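Lysine-sensitive aspartokinase 3 (Escherichia coli, PDB 2J0W) catalyses ATP-dependent phosphorylation of L-aspartate to 4-phospho-L-aspartate, the first step toward lysine, and is feedback-inhibited by lysine. Local coordinates at residues 322-327 with 347-352; 309-314 with 364-369; 252-257 with 339-344; 404-409 with 427-432. All coordinates share one frame; numbering follows the deposited sequence.

Interaction 1. Residues 322-327 with 347-352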
loop_
_atom_site.group_PDB
_atom_site.type_symbol
_atom_site.label_atom_id
_atom_site.label_comp_id
_atom_site.label_asym_id
_atom_site.label_seq_id
_atom_site.Cartn_x
_atom_site.Cartn_y
_atom_site.Cartn_z
ATOM N N ARG A 322 -8.232 10.517 -4.854
ATOM C CA ARG A 322 -8.863 10.591 -3.544
ATOM C C ARG A 322 -10.059 9.655 -3.512
ATOM O O ARG A 322 -10.163 8.800 -2.637
ATOM C CB ARG A 322 -9.317 12.023 -3.263
ATOM C CG ARG A 322 -8.598 13.053 -4.111
ATOM C CD ARG A 322 -7.095 12.927 -3.934
ATOM N NE ARG A 322 -6.343 13.604 -4.986
ATOM C CZ ARG A 322 -6.169 14.919 -5.062
ATOM N NH1 ARG A 322 -6.694 15.718 -4.144
ATOM N NH2 ARG A 322 -5.459 15.435 -6.056
ATOM N N GLY A 323 -10.958 9.820 -4.479
ATOM C CA GLY A 323 -12.128 8.968 -4.544
ATOM C C GLY A 323 -11.785 7.628 -5.163
ATOM O O GLY A 323 -12.177 6.580 -4.640
ATOM N N PHE A 324 -11.046 7.653 -6.274
ATOM C CA PHE A 324 -10.664 6.416 -6.951
ATOM C C PHE A 324 -10.235 5.391 -5.927
ATOM O O PHE A 324 -10.407 4.193 -6.130
ATOM C CB PHE A 324 -9.510 6.617 -7.935
ATOM C CG PHE A 324 -9.026 5.326 -8.542
ATOM C CD1 PHE A 324 -9.816 4.636 -9.455
ATOM C CD2 PHE A 324 -7.819 4.762 -8.146
ATOM C CE1 PHE A 324 -9.413 3.411 -9.953
ATOM C CE2 PHE A 324 -7.411 3.534 -8.644
ATOM C CZ PHE A 324 -8.208 2.856 -9.548
ATOM N N LEU A 325 -9.649 5.872 -4.835
ATOM C CA LEU A 325 -9.222 4.994 -3.761
ATOM C C LEU A 325 -10.387 4.905 -2.790
ATOM O O LEU A 325 -10.950 3.833 -2.598
ATOM C CB LEU A 325 -7.974 5.546 -3.062
ATOM C CG LEU A 325 -6.715 5.671 -3.932
ATOM C CD1 LEU A 325 -5.536 6.107 -3.089
ATOM C CD2 LEU A 325 -6.416 4.347 -4.590
ATOM N N ALA A 326 -10.764 6.038 -2.204
ATOM C CA ALA A 326 -11.875 6.091 -1.250
ATOM C C ALA A 326 -13.065 5.249 -1.694
ATOM O O ALA A 326 -13.832 4.765 -0.864
ATOM C CB ALA A 326 -12.326 7.529 -1.044
ATOM N N GLU A 327 -13.219 5.090 -3.003
ATOM C CA GLU A 327 -14.312 4.305 -3.561
ATOM C C GLU A 327 -13.917 2.836 -3.584
ATOM O O GLU A 327 -14.593 1.989 -2.998
ATOM C CB GLU A 327 -14.632 4.777 -4.982
ATOM C CG GLU A 327 -15.854 4.112 -5.610
ATOM C CD GLU A 327 -17.074 4.117 -4.695
ATOM O OE1 GLU A 327 -17.220 5.063 -3.892
ATOM O OE2 GLU A 327 -17.894 3.178 -4.790
ATOM N N VAL A 347 -2.232 5.769 -9.126
ATOM C CA VAL A 347 -3.580 5.229 -9.169
ATOM C C VAL A 347 -3.623 3.730 -9.442
ATOM O O VAL A 347 -4.648 3.191 -9.872
ATOM C CB VAL A 347 -4.428 5.970 -10.226
ATOM C CG1 VAL A 347 -4.908 7.299 -9.665
ATOM C CG2 VAL A 347 -3.595 6.201 -11.486
ATOM N N SER A 348 -2.507 3.054 -9.197
ATOM C CA SER A 348 -2.433 1.611 -9.407
ATOM C C SER A 348 -2.312 1.007 -8.019
ATOM O O SER A 348 -1.364 1.303 -7.296
ATOM C CB SER A 348 -1.198 1.276 -10.233
ATOM O OG SER A 348 -1.020 2.247 -11.255
ATOM N N VAL A 349 -3.274 0.185 -7.629
ATOM C CA VAL A 349 -3.230 -0.423 -6.304
ATOM C C VAL A 349 -3.233 -1.954 -6.362
ATOM O O VAL A 349 -4.196 -2.561 -6.822
ATOM C CB VAL A 349 -4.404 0.087 -5.456
ATOM C CG1 VAL A 349 -5.661 0.137 -6.306
ATOM C CG2 VAL A 349 -4.601 -0.801 -4.242
ATOM N N ALA A 350 -2.140 -2.568 -5.903
ATOM C CA ALA A 350 -1.997 -4.030 -5.911
ATOM C C ALA A 350 -2.435 -4.629 -4.587
ATOM O O ALA A 350 -1.828 -4.380 -3.539
ATOM C CB ALA A 350 -0.545 -4.430 -6.220
ATOM N N LEU A 351 -3.494 -5.430 -4.651
ATOM C CA LEU A 351 -4.061 -6.070 -3.470
ATOM C C LEU A 351 -3.600 -7.522 -3.281
ATOM O O LEU A 351 -3.669 -8.326 -4.217
ATOM C CB LEU A 351 -5.586 -6.010 -3.572
ATOM C CG LEU A 351 -6.195 -4.609 -3.640
ATOM C CD1 LEU A 351 -7.615 -4.693 -4.143
ATOM C CD2 LEU A 351 -6.159 -3.972 -2.267
ATOM N N THR A 352 -3.138 -7.845 -2.070
ATOM C CA THR A 352 -2.664 -9.193 -1.736
ATOM C C THR A 352 -3.780 -9.983 -1.061
ATOM O O THR A 352 -4.075 -9.765 0.112
ATOM C CB THR A 352 -1.444 -9.147 -0.776
ATOM O OG1 THR A 352 -0.345 -8.478 -1.410
ATOM C CG2 THR A 352 -1.014 -10.554 -0.401
#

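Interaction 2. Residues 309-314 with 364-369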
loop_
_atom_site.group_PDB
_atom_site.type_symbol
_atom_site.label_atom_id
_atom_site.label_comp_id
_atom_site.label_asym_id
_atom_site.label_seq_id
_atom_site.Cartn_x
_atom_site.Cartn_y
_atom_site.Cartn_z
ATOM N N THR A 309 -3.505 -14.479 -3.848
ATOM C CA THR A 309 -3.960 -13.938 -5.116
ATOM C C THR A 309 -3.588 -12.454 -5.150
ATOM O O THR A 309 -3.815 -11.740 -4.171
ATOM C CB THR A 309 -5.488 -14.086 -5.246
ATOM O OG1 THR A 309 -5.857 -15.455 -5.025
ATOM C CG2 THR A 309 -5.945 -13.649 -6.630
ATOM N N LEU A 310 -2.991 -11.993 -6.251
ATOM C CA LEU A 310 -2.628 -10.576 -6.365
ATOM C C LEU A 310 -3.609 -9.843 -7.276
ATOM O O LEU A 310 -3.565 -9.984 -8.500
ATOM C CB LEU A 310 -1.204 -10.380 -6.911
ATOM C CG LEU A 310 -0.816 -8.889 -7.005
ATOM C CD1 LEU A 310 -0.624 -8.317 -5.602
ATOM C CD2 LEU A 310 0.454 -8.711 -7.833
ATOM N N LEU A 311 -4.493 -9.066 -6.658
ATOM C CA LEU A 311 -5.498 -8.298 -7.377
ATOM C C LEU A 311 -5.017 -6.868 -7.579
ATOM O O LEU A 311 -5.182 -6.021 -6.696
ATOM C CB LEU A 311 -6.792 -8.286 -6.582
ATOM C CG LEU A 311 -7.947 -7.557 -7.250
ATOM C CD1 LEU A 311 -8.322 -8.252 -8.556
ATOM C CD2 LEU A 311 -9.113 -7.536 -6.288
ATOM N N THR A 312 -4.419 -6.610 -8.739
ATOM C CA THR A 312 -3.891 -5.289 -9.082
ATOM C C THR A 312 -4.955 -4.419 -9.767
ATOM O O THR A 312 -5.561 -4.821 -10.761
ATOM C CB THR A 312 -2.666 -5.425 -10.015
ATOM O OG1 THR A 312 -1.637 -6.169 -9.354
ATOM C CG2 THR A 312 -2.132 -4.063 -10.397
ATOM N N LEU A 313 -5.185 -3.228 -9.226
ATOM C CA LEU A 313 -6.170 -2.325 -9.804
ATOM C C LEU A 313 -5.584 -1.039 -10.371
ATOM O O LEU A 313 -4.945 -0.252 -9.670
ATOM C CB LEU A 313 -7.240 -1.974 -8.777
ATOM C CG LEU A 313 -8.157 -3.130 -8.392
ATOM C CD1 LEU A 313 -9.232 -2.641 -7.426
ATOM C CD2 LEU A 313 -8.783 -3.710 -9.657
ATOM N N HIS A 314 -5.803 -0.852 -11.663
ATOM C CA HIS A 314 -5.353 0.336 -12.370
ATOM C C HIS A 314 -6.663 1.071 -12.640
ATOM O O HIS A 314 -7.715 0.439 -12.686
ATOM C CB HIS A 314 -4.667 -0.075 -13.669
ATOM C CG HIS A 314 -3.471 -0.953 -13.465
ATOM N ND1 HIS A 314 -2.257 -0.468 -13.035
ATOM C CD2 HIS A 314 -3.311 -2.288 -13.621
ATOM C CE1 HIS A 314 -1.395 -1.467 -12.936
ATOM N NE2 HIS A 314 -2.011 -2.580 -13.284
ATOM N N THR A 364 -15.571 -18.711 -2.845
ATOM C CA THR A 364 -14.792 -18.019 -3.866
ATOM C C THR A 364 -14.786 -16.516 -3.591
ATOM O O THR A 364 -15.831 -15.863 -3.629
ATOM C CB THR A 364 -15.376 -18.313 -5.274
ATOM O OG1 THR A 364 -14.662 -17.561 -6.264
ATOM C CG2 THR A 364 -16.865 -17.974 -5.321
ATOM N N LEU A 365 -13.604 -15.971 -3.312
ATOM C CA LEU A 365 -13.470 -14.550 -2.999
ATOM C C LEU A 365 -13.960 -13.585 -4.072
ATOM O O LEU A 365 -14.778 -12.707 -3.794
ATOM C CB LEU A 365 -12.015 -14.213 -2.643
ATOM C CG LEU A 365 -10.906 -15.239 -2.901
ATOM C CD1 LEU A 365 -9.971 -14.773 -4.010
ATOM C CD2 LEU A 365 -10.130 -15.426 -1.612
ATOM N N LEU A 366 -13.476 -13.752 -5.296
ATOM C CA LEU A 366 -13.862 -12.847 -6.369
ATOM C C LEU A 366 -15.151 -13.143 -7.124
ATOM O O LEU A 366 -15.154 -13.853 -8.128
ATOM C CB LEU A 366 -12.703 -12.699 -7.351
ATOM C CG LEU A 366 -11.457 -12.111 -6.682
ATOM C CD1 LEU A 366 -10.498 -11.627 -7.752
ATOM C CD2 LEU A 366 -11.851 -10.954 -5.764
ATOM N N THR A 367 -16.237 -12.555 -6.633
ATOM C CA THR A 367 -17.566 -12.705 -7.211
ATOM C C THR A 367 -17.719 -11.813 -8.450
ATOM O O THR A 367 -17.209 -10.693 -8.485
ATOM C CB THR A 367 -18.632 -12.308 -6.180
ATOM O OG1 THR A 367 -18.617 -10.884 -5.991
ATOM C CG2 THR A 367 -18.332 -12.978 -4.840
ATOM N N GLN A 368 -18.420 -12.312 -9.465
ATOM C CA GLN A 368 -18.633 -11.561 -10.703
ATOM C C GLN A 368 -19.392 -10.257 -10.511
ATOM O O GLN A 368 -19.311 -9.363 -11.350
ATOM C CB GLN A 368 -19.362 -12.442 -11.721
ATOM C CG GLN A 368 -18.559 -13.695 -12.130
ATOM C CD GLN A 368 -17.594 -13.430 -13.269
ATOM O OE1 GLN A 368 -18.019 -13.209 -14.405
ATOM N NE2 GLN A 368 -16.275 -13.453 -12.978
ATOM N N SER A 369 -20.152 -10.156 -9.424
ATOM C CA SER A 369 -20.900 -8.931 -9.149
ATOM C C SER A 369 -19.835 -7.884 -8.858
ATOM O O SER A 369 -19.826 -6.782 -9.418
ATOM C CB SER A 369 -21.807 -9.106 -7.920
ATOM O OG SER A 369 -21.052 -9.216 -6.721
#

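Interaction 3. Residues 252-257 with 339-344. With ADP (adenosine-5'-diphosphate), chain D.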
loop_
_atom_site.group_PDB
_atom_site.type_symbol
_atom_site.label_atom_id
_atom_site.label_comp_id
_atom_site.label_asym_id
_atom_site.label_seq_id
_atom_site.Cartn_x
_atom_site.Cartn_y
_atom_site.Cartn_z
ATOM N N ALA A 252 1.039 -15.739 13.018
ATOM C CA ALA A 252 -0.141 -16.513 12.679
ATOM C C ALA A 252 -0.782 -15.911 11.438
ATOM O O ALA A 252 -1.027 -16.608 10.452
ATOM C CB ALA A 252 -1.130 -16.513 13.843
ATOM N N THR A 253 -1.010 -14.605 11.486
ATOM C CA THR A 253 -1.642 -13.906 10.388
ATOM C C THR A 253 -0.983 -14.134 9.043
ATOM O O THR A 253 -1.665 -14.202 8.021
ATOM C CB THR A 253 -1.697 -12.399 10.656
ATOM O OG1 THR A 253 -2.426 -12.159 11.867
ATOM C CG2 THR A 253 -2.400 -11.679 9.507
ATOM N N PHE A 254 0.336 -14.265 9.032
ATOM C CA PHE A 254 1.037 -14.461 7.771
ATOM C C PHE A 254 1.403 -15.887 7.415
ATOM O O PHE A 254 2.164 -16.114 6.472
ATOM C CB PHE A 254 2.274 -13.571 7.720
ATOM C CG PHE A 254 1.951 -12.103 7.770
ATOM C CD1 PHE A 254 2.559 -11.270 8.706
ATOM C CD2 PHE A 254 1.006 -11.558 6.910
ATOM C CE1 PHE A 254 2.223 -9.915 8.783
ATOM C CE2 PHE A 254 0.664 -10.204 6.982
ATOM C CZ PHE A 254 1.274 -9.384 7.921
ATOM N N GLY A 255 0.872 -16.860 8.149
ATOM C CA GLY A 255 1.182 -18.231 7.796
ATOM C C GLY A 255 1.532 -19.200 8.902
ATOM O O GLY A 255 1.677 -20.390 8.622
ATOM N N ALA A 256 1.671 -18.722 10.138
ATOM C CA ALA A 256 2.012 -19.603 11.254
ATOM C C ALA A 256 0.805 -20.451 11.677
ATOM O O ALA A 256 0.206 -20.238 12.742
ATOM C CB ALA A 256 2.513 -18.783 12.427
ATOM N N LYS A 257 0.470 -21.425 10.833
ATOM C CA LYS A 257 -0.664 -22.327 11.043
ATOM C C LYS A 257 -0.879 -22.788 12.497
ATOM O O LYS A 257 -2.024 -22.923 12.936
ATOM C CB LYS A 257 -0.502 -23.542 10.109
ATOM C CG LYS A 257 -1.649 -24.543 10.094
ATOM C CD LYS A 257 -1.340 -25.643 9.076
ATOM C CE LYS A 257 -2.564 -26.495 8.728
ATOM N NZ LYS A 257 -3.035 -27.335 9.858
ATOM N N VAL A 339 -8.151 -7.184 3.282
ATOM C CA VAL A 339 -6.791 -7.309 2.749
ATOM C C VAL A 339 -5.751 -6.924 3.797
ATOM O O VAL A 339 -5.795 -5.820 4.354
ATOM C CB VAL A 339 -6.586 -6.398 1.522
ATOM C CG1 VAL A 339 -5.163 -6.535 1.000
ATOM C CG2 VAL A 339 -7.590 -6.760 0.448
ATOM N N ASP A 340 -4.818 -7.838 4.056
ATOM C CA ASP A 340 -3.751 -7.612 5.026
ATOM C C ASP A 340 -2.617 -6.822 4.390
ATOM O O ASP A 340 -1.927 -6.068 5.068
ATOM C CB ASP A 340 -3.140 -8.936 5.514
ATOM C CG ASP A 340 -4.153 -9.882 6.127
ATOM O OD1 ASP A 340 -4.848 -9.499 7.093
ATOM O OD2 ASP A 340 -4.229 -11.031 5.649
ATOM N N LEU A 341 -2.412 -7.011 3.092
ATOM C CA LEU A 341 -1.311 -6.350 2.412
ATOM C C LEU A 341 -1.658 -5.610 1.115
ATOM O O LEU A 341 -2.104 -6.219 0.142
ATOM C CB LEU A 341 -0.198 -7.378 2.137
ATOM C CG LEU A 341 0.491 -8.010 3.357
ATOM C CD1 LEU A 341 1.419 -9.130 2.919
ATOM C CD2 LEU A 341 1.272 -6.952 4.106
ATOM N N ILE A 342 -1.433 -4.293 1.114
ATOM C CA ILE A 342 -1.683 -3.449 -0.052
ATOM C C ILE A 342 -0.434 -2.648 -0.411
ATOM O O ILE A 342 0.342 -2.252 0.471
ATOM C CB ILE A 342 -2.824 -2.433 0.191
ATOM C CG1 ILE A 342 -4.130 -3.163 0.470
ATOM C CG2 ILE A 342 -2.987 -1.541 -1.025
ATOM C CD1 ILE A 342 -5.330 -2.250 0.508
ATOM N N THR A 343 -0.254 -2.417 -1.710
ATOM C CA THR A 343 0.872 -1.656 -2.237
ATOM C C THR A 343 0.343 -0.793 -3.390
ATOM O O THR A 343 -0.401 -1.292 -4.235
ATOM C CB THR A 343 2.004 -2.608 -2.734
ATOM O OG1 THR A 343 3.201 -2.338 -1.994
ATOM C CG2 THR A 343 2.284 -2.418 -4.218
ATOM N N THR A 344 0.708 0.492 -3.421
ATOM C CA THR A 344 0.234 1.386 -4.487
ATOM C C THR A 344 1.325 2.123 -5.253
ATOM O O THR A 344 2.494 2.116 -4.883
ATOM C CB THR A 344 -0.733 2.470 -3.945
ATOM O OG1 THR A 344 -0.039 3.323 -3.027
ATOM C CG2 THR A 344 -1.905 1.836 -3.233
HETATM P PB ADP D . -3.583 -28.638 15.637
HETATM O O1B ADP D . -2.879 -28.989 16.892
HETATM O O2B ADP D . -4.665 -29.631 15.291
HETATM O O3B ADP D . -4.168 -27.187 15.693
HETATM P PA ADP D . -2.256 -27.938 13.145
HETATM O O1A ADP D . -1.854 -28.858 12.053
HETATM O O2A ADP D . -3.462 -27.092 12.886
HETATM O O3A ADP D . -2.489 -28.739 14.481
HETATM O "O5'" ADP D . -0.912 -27.070 13.351
HETATM C "C5'" ADP D . 0.382 -27.496 13.883
HETATM C "C4'" ADP D . 1.386 -27.360 12.752
HETATM O "O4'" ADP D . 1.562 -26.040 12.161
HETATM C "C3'" ADP D . 2.808 -27.795 12.992
HETATM O "O3'" ADP D . 2.706 -29.233 13.098
HETATM C "C2'" ADP D . 3.481 -27.265 11.743
HETATM O "O2'" ADP D . 3.310 -28.147 10.647
HETATM C "C1'" ADP D . 2.802 -25.970 11.478
HETATM N N9 ADP D . 3.637 -24.704 11.746
HETATM C C8 ADP D . 3.723 -23.725 10.820
HETATM N N7 ADP D . 4.468 -22.693 11.159
HETATM C C5 ADP D . 4.889 -23.012 12.391
HETATM C C6 ADP D . 5.749 -22.285 13.296
HETATM N N6 ADP D . 6.258 -21.129 13.045
HETATM N N1 ADP D . 5.991 -22.935 14.521
HETATM C C2 ADP D . 5.454 -24.194 14.840
HETATM N N3 ADP D . 4.645 -24.879 13.981
HETATM C C4 ADP D . 4.397 -24.268 12.797
#

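Interaction 4. Residues 404-409 with 427-432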
loop_
_atom_site.group_PDB
_atom_site.type_symbol
_atom_site.label_atom_id
_atom_site.label_comp_id
_atom_site.label_asym_id
_atom_site.label_seq_id
_atom_site.Cartn_x
_atom_site.Cartn_y
_atom_site.Cartn_z
ATOM N N LYS A 404 19.280 -5.636 2.393
ATOM C CA LYS A 404 20.366 -6.499 1.939
ATOM C C LYS A 404 20.243 -7.876 2.578
ATOM O O LYS A 404 20.379 -8.914 1.909
ATOM C CB LYS A 404 21.718 -5.863 2.310
ATOM C CG LYS A 404 22.982 -6.585 1.794
ATOM C CD LYS A 404 23.405 -7.758 2.674
ATOM C CE LYS A 404 24.641 -8.445 2.100
ATOM N NZ LYS A 404 25.079 -9.631 2.895
ATOM N N GLU A 405 19.965 -7.869 3.877
ATOM C CA GLU A 405 19.840 -9.094 4.646
ATOM C C GLU A 405 18.776 -10.047 4.104
ATOM O O GLU A 405 18.988 -11.260 4.073
ATOM C CB GLU A 405 19.537 -8.747 6.103
ATOM C CG GLU A 405 19.973 -9.817 7.085
ATOM C CD GLU A 405 21.444 -10.170 6.943
ATOM O OE1 GLU A 405 21.817 -10.784 5.918
ATOM O OE2 GLU A 405 22.226 -9.826 7.857
ATOM N N VAL A 406 17.644 -9.496 3.671
ATOM C CA VAL A 406 16.543 -10.299 3.148
ATOM C C VAL A 406 16.651 -10.672 1.675
ATOM O O VAL A 406 16.388 -11.813 1.299
ATOM C CB VAL A 406 15.178 -9.582 3.331
ATOM C CG1 VAL A 406 14.120 -10.256 2.461
ATOM C CG2 VAL A 406 14.739 -9.621 4.788
ATOM N N PHE A 407 17.036 -9.714 0.843
ATOM C CA PHE A 407 17.109 -9.951 -0.590
ATOM C C PHE A 407 18.485 -10.311 -1.138
ATOM O O PHE A 407 18.673 -10.367 -2.353
ATOM C CB PHE A 407 16.543 -8.731 -1.325
ATOM C CG PHE A 407 15.177 -8.319 -0.844
ATOM C CD1 PHE A 407 15.026 -7.531 0.291
ATOM C CD2 PHE A 407 14.041 -8.762 -1.496
ATOM C CE1 PHE A 407 13.761 -7.197 0.766
ATOM C CE2 PHE A 407 12.771 -8.434 -1.029
ATOM C CZ PHE A 407 12.630 -7.651 0.103
ATOM N N GLY A 408 19.439 -10.568 -0.246
ATOM C CA GLY A 408 20.777 -10.927 -0.681
ATOM C C GLY A 408 20.840 -12.344 -1.223
ATOM O O GLY A 408 21.670 -12.670 -2.082
ATOM N N VAL A 409 19.931 -13.180 -0.732
ATOM C CA VAL A 409 19.863 -14.585 -1.121
ATOM C C VAL A 409 18.857 -14.898 -2.227
ATOM O O VAL A 409 18.943 -15.941 -2.880
ATOM C CB VAL A 409 19.475 -15.448 0.079
ATOM C CG1 VAL A 409 19.821 -16.896 -0.192
ATOM C CG2 VAL A 409 20.163 -14.932 1.327
ATOM N N LEU A 427 7.979 -7.576 7.382
ATOM C CA LEU A 427 8.326 -7.227 6.017
ATOM C C LEU A 427 7.873 -8.410 5.172
ATOM O O LEU A 427 8.430 -9.505 5.283
ATOM C CB LEU A 427 9.832 -7.043 5.873
ATOM C CG LEU A 427 10.293 -6.593 4.484
ATOM C CD1 LEU A 427 11.649 -5.939 4.615
ATOM C CD2 LEU A 427 10.340 -7.765 3.506
ATOM N N CYS A 428 6.868 -8.206 4.329
ATOM C CA CYS A 428 6.381 -9.309 3.511
ATOM C C CYS A 428 6.624 -9.106 2.038
ATOM O O CYS A 428 6.918 -8.005 1.583
ATOM C CB CYS A 428 4.885 -9.500 3.721
ATOM S SG CYS A 428 4.405 -9.339 5.427
ATOM N N PHE A 429 6.487 -10.189 1.293
ATOM C CA PHE A 429 6.640 -10.127 -0.140
ATOM C C PHE A 429 6.139 -11.401 -0.802
ATOM O O PHE A 429 6.042 -12.450 -0.168
ATOM C CB PHE A 429 8.092 -9.835 -0.508
ATOM C CG PHE A 429 9.063 -10.866 -0.045
ATOM C CD1 PHE A 429 9.478 -11.882 -0.900
ATOM C CD2 PHE A 429 9.607 -10.799 1.228
ATOM C CE1 PHE A 429 10.435 -12.820 -0.491
ATOM C CE2 PHE A 429 10.562 -11.728 1.650
ATOM C CZ PHE A 429 10.978 -12.738 0.789
ATOM N N LEU A 430 5.789 -11.290 -2.075
ATOM C CA LEU A 430 5.290 -12.422 -2.827
ATOM C C LEU A 430 6.380 -13.002 -3.711
ATOM O O LEU A 430 7.362 -12.330 -4.035
ATOM C CB LEU A 430 4.090 -12.004 -3.697
ATOM C CG LEU A 430 2.868 -11.412 -2.973
ATOM C CD1 LEU A 430 1.717 -11.229 -3.966
ATOM C CD2 LEU A 430 2.433 -12.329 -1.829
ATOM N N VAL A 431 6.198 -14.267 -4.076
ATOM C CA VAL A 431 7.105 -14.996 -4.959
ATOM C C VAL A 431 6.263 -16.107 -5.576
ATOM O O VAL A 431 5.319 -16.591 -4.953
ATOM C CB VAL A 431 8.301 -15.630 -4.194
ATOM C CG1 VAL A 431 9.073 -14.556 -3.449
ATOM C CG2 VAL A 431 7.814 -16.691 -3.226
ATOM N N PRO A 432 6.568 -16.510 -6.813
ATOM C CA PRO A 432 5.763 -17.577 -7.407
ATOM C C PRO A 432 5.712 -18.816 -6.509
ATOM O O PRO A 432 6.721 -19.217 -5.931
ATOM C CB PRO A 432 6.457 -17.828 -8.747
ATOM C CG PRO A 432 7.876 -17.403 -8.482
ATOM C CD PRO A 432 7.690 -16.143 -7.688
#

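Interaction 1. Residues 322-327 with 347-352
F324 reaches from helix 321-328 to the start of strand 348-353, where its ring carbon CE2 comes within 3.0 Å of the backbone O of V347. The oxygen meets the ring obliquely, and CZ and CD2 are its next neighbours on the ring. With CG anti to the backbone N (chi1 175°), the phenyl group leaves the helix in the direction of the strand. This is the tight side of the contact, continued by the buried V349, whose CG1 lies 4.5 Å from F324 CE2; the ring also rests on S315 and C378. The looser side is the V347 side chain, which is only partly buried: its CG1 methyl stands 4.1 Å from F324 CD2, the two side chains crossing at nearly a right angle. An alanine in place of F324 is likely to open a gap between helix and strand, leaving V347 and V349 without the ring that joins them to the helix. L325 packs on F329 of the second subunit. F324 and L325 belong to the allosteric lysine site shared between the partners of the dimer, and the helix against an antiparallel sheet is the layered arrangement of an ACT domain.

Interaction 2. Residues 309-314 with 364-369
L311 and L366 meet methyl to methyl, CD1 of one lying 4.1 Å from CD1 of the other, and this is the main apolar touch between strand 299-313 and the loop leading into helix 368-377. The two leucines use different first torsions to get there. L311 has CG anti to its backbone N (chi1 -178°), which sends the branch out from the strand, while L366 has CG anti to its carbonyl carbon (chi1 -61°), and its CD1 continues the chain in extended form (chi2 -164°) to meet L311. The side chains approach at a slant and touch at their CD1 methyls. Two residues earlier in the strand, T309 meets L365 through a looser pair, OG1 standing 4.3 Å from L365 CD1. No hydrogen bond joins the segments, and the backbones stay well apart, CA of L311 being 9.6 Å from CA of L366. Polar bonding belongs instead to the helix start: T367 occupies the N-cap position, its OG1 is hydrogen-bonded to the backbone N of L370, and it also lies 3.0 Å from S369 OG in a hydroxyl-hydroxyl hydrogen bond. S369 OG has a further, weak bond to H335. Strand 299-313 lies between strands 348-353 and 380-384, bonded to both through its backbone, and T309 and L311 also pack on V382, on the sheet face where the loop before helix 368-377 arrives.

Interaction 3. Residues 252-257 with 339-344
F254 and L341 form the apolar centre of the contact, with ring carbon CE2 lying 4.2 Å from L341 CG. The same CE2 is 4.3 Å from D340 CB, so one corner of the ring fits against two consecutive residues, meeting both obliquely. Next to it, T253 offers a methyl to the acidic side chain: its CG2 is 4.1 Å from D340 OD1, and the two side chains cross obliquely. That methyl, anti to the backbone N, also lies above one face of the F254 ring, offset toward its rim. The polar groups are held from further out. R305 NH1 makes a salt bridge with D340 OD2 and a hydrogen bond with T253 O, while T253 OG1 bonds to A249 O one turn back in the helix. D340 belongs to the allosteric lysine site, so R305 ties an inhibitor-binding residue to the kinase-side helix end, a link that could carry a signal between them. Beyond F254 the chain turns toward the nucleotide, through G255 and an inverse gamma turn centred on A256. K257 runs out extended and bends at its last torsion (chi4 -68°) to bring NZ to the alpha phosphate of ADP, hydrogen-bonded to O1A at 2.9 Å and weakly to O2A. The end of helix 245-253 thus meets the ACT sheet: F254 packs on L388 and A390 of strand 386-393 and C428 of strand 426-432, and strand 341-345 hydrogen-bonds to its counterpart in the second subunit.

Interaction 4. Residues 404-409 with 427-432
V406 and L427 mark the nearest backbone approach, with their CA atoms 9.2 Å apart, a spacing that leaves the gap between helix 402-407 and strand 426-432 to side chains alone. V406 fills its part with CG1, which lies anti to the backbone N (chi1 165°) and reaches F429 CE2 at 3.9 Å. The two side chains pass alongside each other, pointing opposite ways. The same methyl sits above one face of the neighbouring F407 ring, toward its rim, so it touches both phenyl groups. F407 and F429 themselves make an oblique aromatic pair, ring centres 5.5 Å apart and planes inclined at 47°. F429 takes the first torsion that puts CG between backbone N and carbonyl carbon (chi1 61°), the most crowded choice, and this carries its ring off the strand toward the helix. F407 also touches L427 with CZ, 4.1 Å from L427 CD2. All four residues are buried, and there is no polar bond between the segments. F429 is backed by L443 of helix 436-448, which makes it common to both helices on this face, while F407 packs on I415 and I418 of the chain and on G403 of the second subunit. The CB of C428 is directed away from the helix. Such a helix laid by hydrophobic packing on an antiparallel sheet, with a second helix beside it, is the construction of an ACT domain.

All four contacts reach one antiparallel sheet, and none has a direct hydrogen bond between its segments. Interaction 4 is wholly buried, and interaction 1 mostly so; interactions 2 and 3 are only partly buried. Strand 348-353 of interaction 1 is hydrogen-bonded to strand 299-313 of interaction 2 and, through its other edge, to strand 341-345 of interaction 3. Interactions 3 and 4 touch at C428, against L341. Interactions 1 and 4 each set a helix on the sheet through phenyl rings, whereas interaction 2 uses leucine methyls from a loop. Interaction 3 differs in chemistry: it adds a carboxylate and joins the kinase part, beside bound ADP, to the regulatory part.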